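Local coordinates for protein interacting with Hsp90 1 (Saccharomyces cerevisiae, PDB 4CHH), which takes part in pre-rRNA processing, is required for the NOP58-snoRNA interaction and belongs to the R2TP complex, and also interacts with Hsp90, at residues A[138-143]-A[149-154]; A[45-48]-A[54-57]; A[36-41]-A[133-138]. All coordinates share one frame; numbering follows the deposited sequence.

Interaction 1 (A[138-143]-A[149-154]); sequences WCLESC and VVLCRD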
# COMPACT_ATOMS: atom_id res chain seq x y z
N TRP A 138 1.11 -0.57 -7.77
CA TRP A 138 -0.29 -0.62 -7.29
C TRP A 138 -0.47 0.15 -5.98
O TRP A 138 -1.50 0.81 -5.80
CB TRP A 138 -0.75 -2.05 -7.09
CG TRP A 138 -1.08 -2.77 -8.37
CD1 TRP A 138 -1.46 -2.21 -9.56
CD2 TRP A 138 -1.05 -4.18 -8.57
NE1 TRP A 138 -1.64 -3.19 -10.50
CE2 TRP A 138 -1.46 -4.42 -9.91
CE3 TRP A 138 -0.80 -5.29 -7.74
CZ2 TRP A 138 -1.60 -5.71 -10.44
CZ3 TRP A 138 -0.88 -6.57 -8.28
CH2 TRP A 138 -1.27 -6.77 -9.61
N CYS A 139 0.53 0.05 -5.07
CA CYS A 139 0.53 0.79 -3.79
C CYS A 139 0.62 2.28 -4.05
O CYS A 139 -0.14 3.04 -3.45
CB CYS A 139 1.66 0.31 -2.88
SG CYS A 139 1.40 -1.35 -2.23
N LEU A 140 1.50 2.72 -4.98
CA LEU A 140 1.61 4.12 -5.34
C LEU A 140 0.30 4.63 -5.94
O LEU A 140 -0.18 5.68 -5.55
CB LEU A 140 2.76 4.35 -6.34
CG LEU A 140 4.17 4.14 -5.79
CD1 LEU A 140 5.15 3.82 -6.91
CD2 LEU A 140 4.64 5.33 -4.97
N GLU A 141 -0.29 3.87 -6.88
CA GLU A 141 -1.58 4.24 -7.49
C GLU A 141 -2.68 4.31 -6.45
O GLU A 141 -3.54 5.19 -6.53
CB GLU A 141 -1.98 3.25 -8.59
CG GLU A 141 -1.06 3.31 -9.80
CD GLU A 141 -1.30 2.29 -10.91
OE1 GLU A 141 -1.82 1.18 -10.63
OE2 GLU A 141 -0.88 2.57 -12.05
N SER A 142 -2.67 3.39 -5.46
CA SER A 142 -3.70 3.39 -4.41
C SER A 142 -3.71 4.68 -3.61
O SER A 142 -4.80 5.17 -3.33
CB SER A 142 -3.54 2.20 -3.47
OG SER A 142 -3.65 1.01 -4.24
N CYS A 143 -2.53 5.24 -3.25
CA CYS A 143 -2.49 6.49 -2.48
C CYS A 143 -2.92 7.65 -3.35
O CYS A 143 -3.63 8.54 -2.89
CB CYS A 143 -1.10 6.72 -1.88
SG CYS A 143 -0.51 5.33 -0.87
N VAL A 149 -3.40 12.64 -5.15
CA VAL A 149 -2.01 13.11 -5.13
C VAL A 149 -1.31 12.53 -6.32
O VAL A 149 -1.82 11.59 -6.92
CB VAL A 149 -1.27 12.75 -3.79
CG1 VAL A 149 -1.94 13.44 -2.60
CG2 VAL A 149 -1.17 11.22 -3.56
N VAL A 150 -0.14 13.08 -6.69
CA VAL A 150 0.68 12.55 -7.77
C VAL A 150 2.01 12.24 -7.12
O VAL A 150 2.57 13.12 -6.46
CB VAL A 150 0.78 13.50 -9.02
CG1 VAL A 150 1.75 12.93 -10.07
CG2 VAL A 150 -0.61 13.73 -9.64
N LEU A 151 2.47 10.97 -7.19
CA LEU A 151 3.73 10.56 -6.54
C LEU A 151 4.80 10.26 -7.58
O LEU A 151 4.47 9.78 -8.66
CB LEU A 151 3.51 9.33 -5.61
CG LEU A 151 2.41 9.53 -4.50
CD1 LEU A 151 2.15 8.23 -3.74
CD2 LEU A 151 2.75 10.65 -3.55
N CYS A 152 6.06 10.60 -7.30
CA CYS A 152 7.19 10.41 -8.22
C CYS A 152 7.55 8.92 -8.36
O CYS A 152 7.64 8.21 -7.36
CB CYS A 152 8.41 11.22 -7.78
SG CYS A 152 9.71 11.31 -9.04
N ARG A 153 7.73 8.47 -9.61
CA ARG A 153 8.15 7.11 -9.96
C ARG A 153 9.69 7.06 -10.11
O ARG A 153 10.26 5.98 -10.15
CB ARG A 153 7.44 6.63 -11.27
CG ARG A 153 5.88 6.61 -11.22
CD ARG A 153 5.34 5.78 -10.06
NE ARG A 153 3.93 5.39 -10.21
CZ ARG A 153 2.89 6.09 -9.78
NH1 ARG A 153 3.07 7.27 -9.20
NH2 ARG A 153 1.66 5.62 -9.93
N ASP A 154 10.36 8.21 -10.18
CA ASP A 154 11.83 8.23 -10.36
C ASP A 154 12.55 8.38 -9.02
O ASP A 154 13.49 7.63 -8.74
CB ASP A 154 12.26 9.36 -11.31
CG ASP A 154 11.59 9.35 -12.67
OD1 ASP A 154 11.26 8.26 -13.16
OD2 ASP A 154 11.37 10.43 -13.24

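Interaction 2 (A[45-48]-A[54-57]); sequences LSAN and QDGR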
# COMPACT_ATOMS: atom_id res chain seq x y z
N LEU A 45 4.50 14.95 -5.90
CA LEU A 45 4.70 15.92 -6.98
C LEU A 45 3.59 16.98 -6.97
O LEU A 45 3.86 18.16 -7.23
CB LEU A 45 4.80 15.26 -8.36
CG LEU A 45 5.96 14.25 -8.56
CD1 LEU A 45 5.92 13.67 -9.96
CD2 LEU A 45 7.36 14.88 -8.24
N SER A 46 2.35 16.56 -6.72
CA SER A 46 1.22 17.50 -6.68
C SER A 46 0.11 16.91 -5.85
O SER A 46 0.08 15.70 -5.67
CB SER A 46 0.75 17.87 -8.09
OG SER A 46 0.24 16.73 -8.75
N ALA A 47 -0.75 17.76 -5.29
CA ALA A 47 -1.86 17.42 -4.41
C ALA A 47 -3.09 18.19 -4.89
O ALA A 47 -3.12 19.42 -4.81
CB ALA A 47 -1.49 17.80 -2.97
N ASN A 48 -4.07 17.49 -5.44
CA ASN A 48 -5.23 18.11 -6.04
C ASN A 48 -6.50 17.70 -5.27
O ASN A 48 -7.61 17.78 -5.80
CB ASN A 48 -5.27 17.67 -7.55
CG ASN A 48 -3.94 17.98 -8.26
OD1 ASN A 48 -3.68 19.11 -8.70
ND2 ASN A 48 -3.01 17.02 -8.28
N GLN A 54 1.96 20.03 1.02
CA GLN A 54 3.06 20.79 0.41
C GLN A 54 3.75 19.95 -0.67
O GLN A 54 4.28 18.88 -0.36
CB GLN A 54 4.09 21.20 1.49
CG GLN A 54 3.52 22.03 2.62
CD GLN A 54 4.59 22.45 3.59
OE1 GLN A 54 5.32 21.63 4.16
NE2 GLN A 54 4.70 23.75 3.81
N ASP A 55 3.77 20.43 -1.93
CA ASP A 55 4.47 19.75 -3.03
C ASP A 55 5.96 19.59 -2.74
O ASP A 55 6.57 20.45 -2.09
CB ASP A 55 4.30 20.53 -4.35
CG ASP A 55 2.87 20.75 -4.80
OD1 ASP A 55 1.97 20.06 -4.27
OD2 ASP A 55 2.66 21.60 -5.68
N GLY A 56 6.52 18.47 -3.18
CA GLY A 56 7.94 18.19 -3.03
C GLY A 56 8.35 17.51 -1.74
O GLY A 56 9.50 17.13 -1.58
N ARG A 57 7.40 17.32 -0.82
CA ARG A 57 7.71 16.65 0.44
C ARG A 57 7.85 15.15 0.23
O ARG A 57 7.25 14.58 -0.68
CB ARG A 57 6.64 16.94 1.51
CG ARG A 57 6.51 18.43 1.86
CD ARG A 57 7.70 18.95 2.62
NE ARG A 57 7.62 20.39 2.85
CZ ARG A 57 8.33 21.29 2.17
NH1 ARG A 57 9.16 20.90 1.21
NH2 ARG A 57 8.22 22.58 2.45
O HOH W 1 -0.17 20.75 -5.93

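Interaction 3 (A[36-41]-A[133-138]); sequences ADFVIK and EILVEW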
# COMPACT_ATOMS: atom_id res chain seq x y z
N ALA A 36 3.83 -5.19 9.87
CA ALA A 36 4.86 -4.43 9.14
C ALA A 36 5.67 -5.34 8.21
O ALA A 36 5.97 -6.49 8.55
CB ALA A 36 5.80 -3.70 10.11
N ASP A 37 5.97 -4.85 7.01
CA ASP A 37 6.73 -5.65 6.07
C ASP A 37 7.87 -4.80 5.53
O ASP A 37 9.01 -4.93 6.01
CB ASP A 37 5.81 -6.23 4.97
CG ASP A 37 6.46 -7.16 3.95
OD1 ASP A 37 7.69 -7.42 4.06
OD2 ASP A 37 5.76 -7.60 3.02
N PHE A 38 7.58 -3.91 4.58
CA PHE A 38 8.64 -3.04 4.03
C PHE A 38 8.09 -1.63 3.70
O PHE A 38 6.90 -1.39 3.86
CB PHE A 38 9.36 -3.71 2.83
CG PHE A 38 8.52 -3.83 1.58
CD1 PHE A 38 7.66 -4.91 1.40
CD2 PHE A 38 8.62 -2.89 0.56
CE1 PHE A 38 6.91 -5.04 0.24
CE2 PHE A 38 7.87 -3.02 -0.61
CZ PHE A 38 7.01 -4.09 -0.75
N VAL A 39 8.97 -0.70 3.32
CA VAL A 39 8.66 0.72 3.05
C VAL A 39 9.01 1.13 1.63
O VAL A 39 10.08 0.76 1.11
CB VAL A 39 9.43 1.65 4.05
CG1 VAL A 39 9.18 3.14 3.78
CG2 VAL A 39 9.07 1.34 5.49
N ILE A 40 8.16 1.97 1.05
CA ILE A 40 8.41 2.63 -0.24
C ILE A 40 8.61 4.09 0.10
O ILE A 40 7.75 4.70 0.73
CB ILE A 40 7.29 2.44 -1.31
CG1 ILE A 40 6.82 0.97 -1.46
CG2 ILE A 40 7.67 3.07 -2.65
CD1 ILE A 40 5.36 0.83 -2.06
N LYS A 41 9.73 4.66 -0.32
CA LYS A 41 9.98 6.09 -0.12
C LYS A 41 9.83 6.76 -1.47
O LYS A 41 10.33 6.25 -2.46
CB LYS A 41 11.37 6.32 0.48
CG LYS A 41 11.70 7.76 0.79
CD LYS A 41 13.07 7.83 1.43
CE LYS A 41 13.82 9.07 1.05
NZ LYS A 41 15.23 9.02 1.53
N GLU A 133 7.61 -5.52 -8.09
CA GLU A 133 7.61 -4.22 -8.78
C GLU A 133 6.20 -3.75 -9.12
O GLU A 133 5.90 -2.57 -8.99
CB GLU A 133 8.40 -4.32 -10.11
CG GLU A 133 9.91 -4.21 -9.94
CD GLU A 133 10.70 -4.93 -11.02
OE1 GLU A 133 10.14 -5.19 -12.11
OE2 GLU A 133 11.89 -5.24 -10.77
N ILE A 134 5.37 -4.66 -9.65
CA ILE A 134 3.97 -4.35 -10.00
C ILE A 134 3.19 -4.01 -8.70
O ILE A 134 2.38 -3.07 -8.69
CB ILE A 134 3.38 -5.56 -10.76
CG1 ILE A 134 3.97 -5.66 -12.19
CG2 ILE A 134 1.86 -5.54 -10.79
CD1 ILE A 134 3.66 -7.02 -12.92
N LEU A 135 3.45 -4.74 -7.60
CA LEU A 135 2.75 -4.48 -6.34
C LEU A 135 3.11 -3.06 -5.84
O LEU A 135 2.23 -2.32 -5.37
CB LEU A 135 3.07 -5.60 -5.30
CG LEU A 135 2.42 -5.55 -3.86
CD1 LEU A 135 3.22 -4.64 -2.93
CD2 LEU A 135 0.91 -5.19 -3.88
N VAL A 136 4.40 -2.68 -5.93
CA VAL A 136 4.86 -1.34 -5.51
C VAL A 136 4.11 -0.24 -6.31
O VAL A 136 3.68 0.74 -5.71
CB VAL A 136 6.40 -1.23 -5.65
CG1 VAL A 136 6.88 0.23 -5.71
CG2 VAL A 136 7.08 -1.98 -4.51
N GLU A 137 3.97 -0.42 -7.65
CA GLU A 137 3.24 0.48 -8.53
C GLU A 137 1.76 0.58 -8.09
O GLU A 137 1.23 1.70 -8.03
CB GLU A 137 3.36 -0.01 -10.00
CG GLU A 137 2.56 0.84 -11.00
CD GLU A 137 2.89 2.33 -11.04
OE1 GLU A 137 4.05 2.70 -10.78
OE2 GLU A 137 1.96 3.13 -11.29
N TRP A 138 1.11 -0.57 -7.77
CA TRP A 138 -0.29 -0.62 -7.29
C TRP A 138 -0.47 0.15 -5.98
O TRP A 138 -1.50 0.81 -5.80
CB TRP A 138 -0.75 -2.05 -7.09
CG TRP A 138 -1.08 -2.77 -8.37
CD1 TRP A 138 -1.46 -2.21 -9.56
CD2 TRP A 138 -1.05 -4.18 -8.57
NE1 TRP A 138 -1.64 -3.19 -10.50
CE2 TRP A 138 -1.46 -4.42 -9.91
CE3 TRP A 138 -0.80 -5.29 -7.74
CZ2 TRP A 138 -1.60 -5.71 -10.44
CZ3 TRP A 138 -0.88 -6.57 -8.28
CH2 TRP A 138 -1.27 -6.77 -9.61

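Interaction 1 (A[138-143]-A[149-154])
Helix 138-143 and strand 149-151 run nearly antiparallel, their axes 155° apart and approaching to 8.3 Å, with Leu-140 set opposite Leu-151. The apolar centre is a cluster of branch ends: Leu-151 CD1 lies 4.0 Å from Leu-140 CD2 and equally far from Cys-143 CB. Further along the helix, Val-149 CG2 rests against the Cys-143 carbonyl, 3.7 Å from its O.

At the other end Arg-153 lies along Leu-140, the two side chains passing in opposite directions. A bend at chi2 (-55°) turns the arginine chain back over the helix, so that CD packs 3.7 Å from Leu-140 CD1 and the centre of one guanidinium face sits over Leu-140 CB. Glu-141 meets the same group at its edge, through CG rather than the carboxylate. The stronger polar partners of the guanidinium are Glu-137, salt-bridged to NE, and Glu-144, salt-bridged to NH1; together they should fix its rotation.

Strand 149-151 pairs antiparallel with strand 29-47, and the core continues beyond the contact: Leu-151 reaches Val-59 and Ile-61 of strand 58-66, while Cys-143 packs on Trp-113 and Cys-115 of strand 109-118.

Interaction 2 (A[45-48]-A[54-57])
Asp-55 carries the direct packing between strand end 45-48 and turn 54-57, a small surface contact burying 133 Å² in all. Its carboxylate lies against the strand backbone: CG is 3.7 Å from Leu-45 O, and OD1 is 3.6 Å from Ser-46 CA. With CG anti to its own carbonyl carbon (chi1 -58°), the side chain is carried from the turn to the Ser-46 backbone, whose CA is the one nearest that of Asp-55.

The polar link across the contact is made through water. A single molecule accepts from Ala-47 N at 3.1 Å and is hydrogen-bonded to Asp-55 OD1 at 2.8 Å, although other acceptors nearby compete for its protons. It thus bridges a backbone N-H and a carboxylate that are themselves too far apart for a sound bond.

Each segment is also braced internally. Residues Gln-54 to Arg-57 form a type II beta turn, with Gly-56 at the positive phi (88°) that this turn places at its third position. Across the turn, Arg-57 NE donates to Gln-54 OE1 at 2.9 Å, approaching from above the carbonyl plane, 56° out of it. On the strand side Asn-48 ND2 donates to Ser-46 OG, which lies close to the amide plane.

Leu-45 and Ser-46 both face Val-150 in a classic beta bulge, where strand 149-151 borders strand 29-47. Gly-56 and Arg-57 pair with Leu-44 by backbone bonds, leading the turn into strand 58-66, and Gln-54 N reaches Tyr-111 OH on strand 109-118.

Interaction 3 (A[36-41]-A[133-138])
The carbonyl O of Trp-138 is gripped twice, by N and OG of Ser-142 one helical turn on, the two donors reaching it from opposite faces of the carbonyl plane. These bonds stay within the helix; towards strand 36-41 the contact is apolar, with Val-136 as its hub.

Val-136 meets the strand with both methyl branches. CG1 packs 4.0 Å from Ile-40 CD1, the isoleucine and valine chains running alongside one another in opposing senses, and the same CD1 also lies 4.0 Å from the backbone O of Val-136. CG2 touches Ile-40 CD1 and, at 4.1 Å, CE2 of Phe-38, which it meets at the ring edge and near the ring plane. The valine therefore spans two residues of the same strand face. Phe-38 takes the crowded position, CG between its backbone N and carbonyl carbon (chi1 70°), and its ring extends to the helix. Leu-135 adds CD1, 4.4 Å from Phe-38 CZ, in an oblique approach.

All four of these side chains are buried. Phe-38 and Leu-135 also share Ile-125 of helix 119-127, and Arg-132 makes a cation-pi contact with the phenylalanine.

The segment axes cross at -63° and approach to 10.5 Å, a spacing bridged mainly by side chains. Alongside, Asp-37 and Phe-38 both face Val-63 in a classic beta bulge. The arrangement is that of an alpha/beta layer, helix 129-147 laid steeply across the mixed sheet of the PIH1 N-terminal domain.

In the fold
From the N terminus, strand 29-47 supplies 36-41, which opens interaction 3, then 45-48. Interaction 2 closes locally at 54-57, its loop nested inside the much longer one that ends at 133-138. Trp-138 is shared: interaction 3 finishes on helix 129-147 where interaction 1 begins, so interaction 1 follows both others in series. After the helix ends at 147, strand 149-151 returns nearly antiparallel to it, closing this short loop. The sheet joins interactions 1 and 2, since Val-150 bonds through its backbone to Leu-45 and Ser-46. The Glu-137 to Arg-153 salt bridge and Cys-139 packing on Ile-40 connect interactions 1 and 3, tying helix 129-147 to strand 29-47 and to the loop after strand 149-151.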